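Local coordinates for FdxN element excision controlling factor protein (PDB 2OKF) that probably binds nucleic acid and, as an XisH-family protein, is thought to take part in controlling excision of the fdxN element from cyanobacterial DNA, at residues A[10-13]-A[14-18]. Sequence-based numbering, arbitrary orientation.
Sequences EVVK and TALKK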
ATOM      1  N   GLU A  10      20.398  -3.901  -9.091  1.00 25.16           N
ATOM      2  CA  GLU A  10      21.364  -4.625  -9.885  1.00 25.74           C
ATOM      3  C   GLU A  10      21.466  -6.081  -9.434  1.00 23.78           C
ATOM      4  O   GLU A  10      21.591  -6.971 -10.269  1.00 23.81           O
ATOM      5  CB  GLU A  10      22.730  -3.938  -9.871  1.00 26.64           C
ATOM      6  CG  GLU A  10      22.740  -2.640 -10.687  1.00 35.76           C
ATOM      7  CD  GLU A  10      22.232  -2.862 -12.121  1.00 39.10           C
ATOM      8  OE1 GLU A  10      22.776  -3.755 -12.824  1.00 45.32           O
ATOM      9  OE2 GLU A  10      21.267  -2.162 -12.531  1.00 45.49           O
ATOM     10  N   VAL A  11      21.398  -6.323  -8.127  1.00 22.16           N
ATOM     11  CA  VAL A  11      21.420  -7.698  -7.612  1.00 20.84           C
ATOM     12  C   VAL A  11      20.274  -8.510  -8.208  1.00 21.73           C
ATOM     13  O   VAL A  11      20.465  -9.633  -8.633  1.00 21.60           O
ATOM     14  CB  VAL A  11      21.296  -7.735  -6.076  1.00 22.21           C
ATOM     15  CG1 VAL A  11      20.983  -9.127  -5.570  1.00 25.34           C
ATOM     16  CG2 VAL A  11      22.582  -7.214  -5.442  1.00 23.84           C
ATOM     17  N   VAL A  12      19.065  -7.949  -8.200  1.00 22.60           N
ATOM     18  CA  VAL A  12      17.918  -8.683  -8.736  1.00 22.29           C
ATOM     19  C   VAL A  12      18.065  -8.917 -10.235  1.00 22.38           C
ATOM     20  O   VAL A  12      17.731  -9.985 -10.748  1.00 22.22           O
ATOM     21  CB  VAL A  12      16.573  -7.977  -8.370  1.00 22.62           C
ATOM     22  CG1 VAL A  12      15.419  -8.703  -9.036  1.00 25.07           C
ATOM     23  CG2 VAL A  12      16.413  -7.943  -6.871  1.00 25.18           C
ATOM     24  N   LYS A  13      18.564  -7.929 -10.961  1.00 22.92           N
ATOM     25  CA  LYS A  13      18.801  -8.103 -12.385  1.00 23.22           C
ATOM     26  C   LYS A  13      19.777  -9.231 -12.622  1.00 23.00           C
ATOM     27  O   LYS A  13      19.597 -10.048 -13.512  1.00 23.30           O
ATOM     28  CB  LYS A  13      19.288  -6.797 -13.025  1.00 23.86           C
ATOM     29  CG  LYS A  13      18.223  -5.771 -13.145  1.00 28.88           C
ATOM     30  CD  LYS A  13      18.722  -4.384 -13.552  1.00 34.46           C
ATOM     31  CE  LYS A  13      19.266  -4.332 -14.947  1.00 43.33           C
ATOM     32  NZ  LYS A  13      19.468  -2.868 -15.346  1.00 42.82           N
ATOM     33  N   THR A  14      20.851  -9.259 -11.828  1.00 22.53           N
ATOM     34  CA  THR A  14      21.862 -10.301 -11.919  1.00 24.07           C
ATOM     35  C   THR A  14      21.249 -11.667 -11.647  1.00 21.70           C
ATOM     36  O   THR A  14      21.468 -12.610 -12.431  1.00 23.00           O
ATOM     37  CB  THR A  14      23.023 -10.001 -10.982  1.00 25.45           C
ATOM     38  OG1 THR A  14      23.701  -8.843 -11.512  1.00 24.69           O
ATOM     39  CG2 THR A  14      24.013 -11.167 -10.879  1.00 24.29           C
ATOM     40  N   ALA A  15      20.448 -11.753 -10.591  1.00 22.02           N
ATOM     41  CA  ALA A  15      19.791 -13.002 -10.213  1.00 21.56           C
ATOM     42  C   ALA A  15      18.865 -13.476 -11.330  1.00 21.05           C
ATOM     43  O   ALA A  15      18.846 -14.646 -11.687  1.00 22.41           O
ATOM     44  CB  ALA A  15      19.054 -12.806  -8.945  1.00 22.63           C
ATOM     45  N   LEU A  16      18.093 -12.542 -11.893  1.00 18.95           N
ATOM     46  CA  LEU A  16      17.215 -12.869 -13.018  1.00 19.74           C
ATOM     47  C   LEU A  16      18.021 -13.424 -14.209  1.00 21.19           C
ATOM     48  O   LEU A  16      17.669 -14.478 -14.778  1.00 21.01           O
ATOM     49  CB  LEU A  16      16.413 -11.634 -13.467  1.00 19.81           C
ATOM     50  CG  LEU A  16      15.233 -11.278 -12.567  1.00 21.89           C
ATOM     51  CD1 LEU A  16      14.753  -9.858 -12.828  1.00 24.51           C
ATOM     52  CD2 LEU A  16      14.129 -12.272 -12.785  1.00 23.30           C
ATOM     53  N   LYS A  17      19.078 -12.719 -14.597  1.00 20.55           N
ATOM     54  CA  LYS A  17      19.848 -13.162 -15.759  1.00 22.25           C
ATOM     55  C   LYS A  17      20.502 -14.532 -15.536  1.00 22.53           C
ATOM     56  O   LYS A  17      20.573 -15.331 -16.474  1.00 22.78           O
ATOM     57  CB  LYS A  17      20.871 -12.088 -16.116  1.00 23.16           C
ATOM     58  CG  LYS A  17      20.187 -10.928 -16.745  1.00 24.27           C
ATOM     59  CD  LYS A  17      21.158  -9.851 -17.154  1.00 26.78           C
ATOM     60  CE  LYS A  17      21.707  -9.119 -15.987  1.00 28.76           C
ATOM     61  NZ  LYS A  17      22.788  -8.185 -16.467  1.00 35.79           N
ATOM     62  N   LYS A  18      20.929 -14.835 -14.324  1.00 21.13           N
ATOM     63  CA  LYS A  18      21.497 -16.144 -14.038  1.00 21.25           C
ATOM     64  C   LYS A  18      20.502 -17.280 -14.288  1.00 21.03           C
ATOM     65  O   LYS A  18      20.895 -18.416 -14.586  1.00 22.33           O
ATOM     66  CB  LYS A  18      21.958 -16.232 -12.594  1.00 23.34           C
ATOM     67  CG  LYS A  18      23.242 -15.523 -12.294  1.00 23.74           C
ATOM     68  CD  LYS A  18      23.624 -15.809 -10.830  1.00 24.21           C
ATOM     69  CE  LYS A  18      24.817 -15.028 -10.424  1.00 25.11           C
ATOM     70  NZ  LYS A  18      25.092 -15.102  -8.967  1.00 20.66           N
TER
HETATM   71  O   HOH W   1      22.780  -6.617 -13.326  1.00 33.90           O
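V12 and L16, one helical turn apart, lie side by side and point the same way, with V12 CG1 4.0 Å from L16 CD1. V12 CG1 reaches this place because it stands anti to the backbone N (chi1 175°). Both side chains are wholly hydrocarbon, with no polar group to satisfy on a buried face: V12 packs on V58, V60 and Y128, L16 on I56, L126 and W138. L16 N also donates to V12 O at 2.8 Å, within the run of i+4 to i backbone bonds that continues to K18 N and T14 O. A15, with just a methyl group, rests on I135. Helix 6-18 thus packs its apolar side on the mixed sheet of a protein assigned to the PDDEXK clan, while its other side is polar. There E10 and T14 are joined by a water that donates to E10 OE1 (2.9 Å) and accepts from T14 OG1 (3.0 Å); the short threonine hydroxyl also lies 3.1 Å from E10 O. The long K13 chain, bent at chi3 (67°), carries its ammonium to two carboxylates: NZ makes its stronger salt bridge with D26, and its bridge to E10 OE2, at 3.4 Å, includes a weak hydrogen bond. The flexible methylenes of K17 lay CE 3.4 Å from K13 O.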